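Local coordinates for protein mosquitocidal toxin (Lysinibacillus sphaericus, PDB 2VSE) that is a mosquito-killing holotoxin that probably ADP-ribosylates target proteins through one domain and carries ricin-B-like lectin domains likely to recognise glycans, at residues Y581-K586 with D627-A632. Sequence-based numbering, arbitrary orientation.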
loop_
_atom_site.group_PDB
_atom_site.type_symbol
_atom_site.label_atom_id
_atom_site.label_comp_id
_atom_site.label_asym_id
_atom_site.label_seq_id
_atom_site.Cartn_x
_atom_site.Cartn_y
_atom_site.Cartn_z
ATOM N N TYR A 581 -31.689 -26.088 -11.670
ATOM C CA TYR A 581 -31.264 -24.696 -11.492
ATOM C C TYR A 581 -29.742 -24.588 -11.464
ATOM O O TYR A 581 -29.184 -23.685 -10.834
ATOM C CB TYR A 581 -31.905 -24.093 -10.228
ATOM C CG TYR A 581 -33.407 -23.925 -10.342
ATOM C CD1 TYR A 581 -33.961 -22.754 -10.864
ATOM C CD2 TYR A 581 -34.271 -24.943 -9.948
ATOM C CE1 TYR A 581 -35.345 -22.600 -10.983
ATOM C CE2 TYR A 581 -35.655 -24.803 -10.062
ATOM C CZ TYR A 581 -36.185 -23.629 -10.581
ATOM O OH TYR A 581 -37.556 -23.493 -10.692
ATOM N N THR A 582 -29.074 -25.504 -12.160
ATOM C CA THR A 582 -27.637 -25.653 -11.989
ATOM C C THR A 582 -26.860 -24.558 -12.718
ATOM O O THR A 582 -27.232 -24.137 -13.825
ATOM C CB THR A 582 -27.110 -27.030 -12.431
ATOM O OG1 THR A 582 -26.841 -27.003 -13.830
ATOM C CG2 THR A 582 -28.100 -28.161 -12.098
ATOM N N ILE A 583 -25.785 -24.107 -12.081
ATOM C CA ILE A 583 -24.927 -23.088 -12.649
ATOM C C ILE A 583 -23.694 -23.755 -13.263
ATOM O O ILE A 583 -23.060 -24.607 -12.631
ATOM C CB ILE A 583 -24.570 -22.025 -11.583
ATOM C CG1 ILE A 583 -25.858 -21.355 -11.076
ATOM C CG2 ILE A 583 -23.570 -20.994 -12.132
ATOM C CD1 ILE A 583 -25.690 -20.521 -9.814
ATOM N N ALA A 584 -23.377 -23.374 -14.503
ATOM C CA ALA A 584 -22.310 -24.018 -15.271
ATOM C C ALA A 584 -21.468 -23.009 -16.039
ATOM O O ALA A 584 -21.892 -21.867 -16.253
ATOM C CB ALA A 584 -22.904 -25.046 -16.231
ATOM N N THR A 585 -20.279 -23.440 -16.461
ATOM C CA THR A 585 -19.451 -22.629 -17.344
ATOM C C THR A 585 -19.954 -22.770 -18.766
ATOM O O THR A 585 -20.041 -23.876 -19.301
ATOM C CB THR A 585 -17.964 -23.001 -17.293
ATOM O OG1 THR A 585 -17.807 -24.404 -17.537
ATOM C CG2 THR A 585 -17.381 -22.648 -15.939
ATOM N N LYS A 586 -20.293 -21.638 -19.369
ATOM C CA LYS A 586 -20.825 -21.612 -20.719
ATOM C C LYS A 586 -20.244 -20.474 -21.538
ATOM O O LYS A 586 -19.848 -19.432 -21.009
ATOM C CB LYS A 586 -22.354 -21.532 -20.698
ATOM C CG LYS A 586 -23.018 -22.880 -20.448
ATOM C CD LYS A 586 -24.473 -22.722 -20.064
ATOM C CE LYS A 586 -25.414 -23.309 -21.103
ATOM N NZ LYS A 586 -25.434 -22.527 -22.359
ATOM N N ASP A 627 -22.028 -31.376 -3.491
ATOM C CA ASP A 627 -21.054 -30.360 -3.902
ATOM C C ASP A 627 -21.622 -29.420 -4.964
ATOM O O ASP A 627 -20.879 -28.638 -5.569
ATOM C CB ASP A 627 -19.797 -31.034 -4.460
ATOM C CG ASP A 627 -20.142 -32.113 -5.567
ATOM O OD1 ASP A 627 -21.271 -32.182 -6.088
ATOM O OD2 ASP A 627 -19.212 -32.817 -6.013
ATOM N N LYS A 628 -22.932 -29.500 -5.186
ATOM C CA LYS A 628 -23.604 -28.754 -6.248
ATOM C C LYS A 628 -23.577 -27.245 -6.043
ATOM O O LYS A 628 -23.817 -26.750 -4.939
ATOM C CB LYS A 628 -25.059 -29.212 -6.367
ATOM C CG LYS A 628 -25.739 -28.804 -7.670
ATOM C CD LYS A 628 -27.185 -28.374 -7.447
ATOM C CE LYS A 628 -28.176 -29.520 -7.502
ATOM N NZ LYS A 628 -29.557 -28.994 -7.260
ATOM N N ILE A 629 -23.271 -26.525 -7.121
ATOM C CA ILE A 629 -23.445 -25.075 -7.194
ATOM C C ILE A 629 -24.674 -24.798 -8.057
ATOM O O ILE A 629 -24.800 -25.341 -9.171
ATOM C CB ILE A 629 -22.208 -24.373 -7.792
ATOM C CG1 ILE A 629 -20.942 -24.692 -6.983
ATOM C CG2 ILE A 629 -22.422 -22.862 -7.876
ATOM C CD1 ILE A 629 -21.012 -24.300 -5.520
ATOM N N PHE A 630 -25.590 -23.979 -7.538
ATOM C CA PHE A 630 -26.883 -23.753 -8.200
ATOM C C PHE A 630 -27.600 -22.491 -7.735
ATOM O O PHE A 630 -27.260 -21.909 -6.701
ATOM C CB PHE A 630 -27.806 -24.977 -8.041
ATOM C CG PHE A 630 -28.447 -25.103 -6.673
ATOM C CD1 PHE A 630 -29.834 -25.085 -6.541
ATOM C CD2 PHE A 630 -27.669 -25.246 -5.522
ATOM C CE1 PHE A 630 -30.437 -25.206 -5.288
ATOM C CE2 PHE A 630 -28.263 -25.367 -4.261
ATOM C CZ PHE A 630 -29.648 -25.347 -4.148
ATOM N N GLY A 631 -28.592 -22.076 -8.519
ATOM C CA GLY A 631 -29.425 -20.933 -8.176
ATOM C C GLY A 631 -30.457 -21.346 -7.151
ATOM O O GLY A 631 -31.360 -22.128 -7.450
ATOM N N ALA A 632 -30.316 -20.839 -5.933
ATOM C CA ALA A 632 -31.243 -21.181 -4.865
ATOM C C ALA A 632 -32.034 -19.983 -4.365
ATOM O O ALA A 632 -31.565 -18.849 -4.378
ATOM C CB ALA A 632 -30.522 -21.863 -3.723
#
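Y581 and G631 meet through a straight backbone hydrogen bond, G631 N to Y581 O, of 2.9 Å with 172° at the hydrogen. Two residues on, I583 N gives a weak one, 3.3 Å long, to I629 O. Together they frame a single beta bridge between T582 and F630, whose CA atoms lie 4.3 Å apart, a worked case of one bridge linking the sheet of 583-587 to the strand pair 618-621 and 629-632, in a domain that probably has the beta-trefoil fold. The short axes of strands 583-586 and 629-632 make 119° between their N-to-C directions, far from an ideal antiparallel pair, and A584 to K586 run on between strands 572-576 and 673-679.

The side chain of I583 fills the angle between the strands. Its CB faces the CG2 of I629 at 4.4 Å. With CG1 set anti to the carbonyl carbon (chi1 -60°), the longer branch reaches over the neighbouring backbone. CG1 lies 3.8 Å from G631 N. Terminal CD1 rests 3.4 Å from F630 C, against the peptide that links F630 to G631. L619, L675 and L576, from three other strands, also touch this side chain, while I629 packs on L619 and L675.

On the more exposed flank, Y581 CB sits near the plane of the F630 ring, at its edge, 4.3 Å from CD1, and the phenol leads away from the bridge. The same CB lies 3.4 Å from G631 O. K628 NZ and A632 N lie over opposite faces of the F630 ring, both offset toward its rim.

The hydrogen bonds across the contact are both between main-chain atoms, which suggests that backbone pairing fixes the local register while I583 contributes carbon to the buried side.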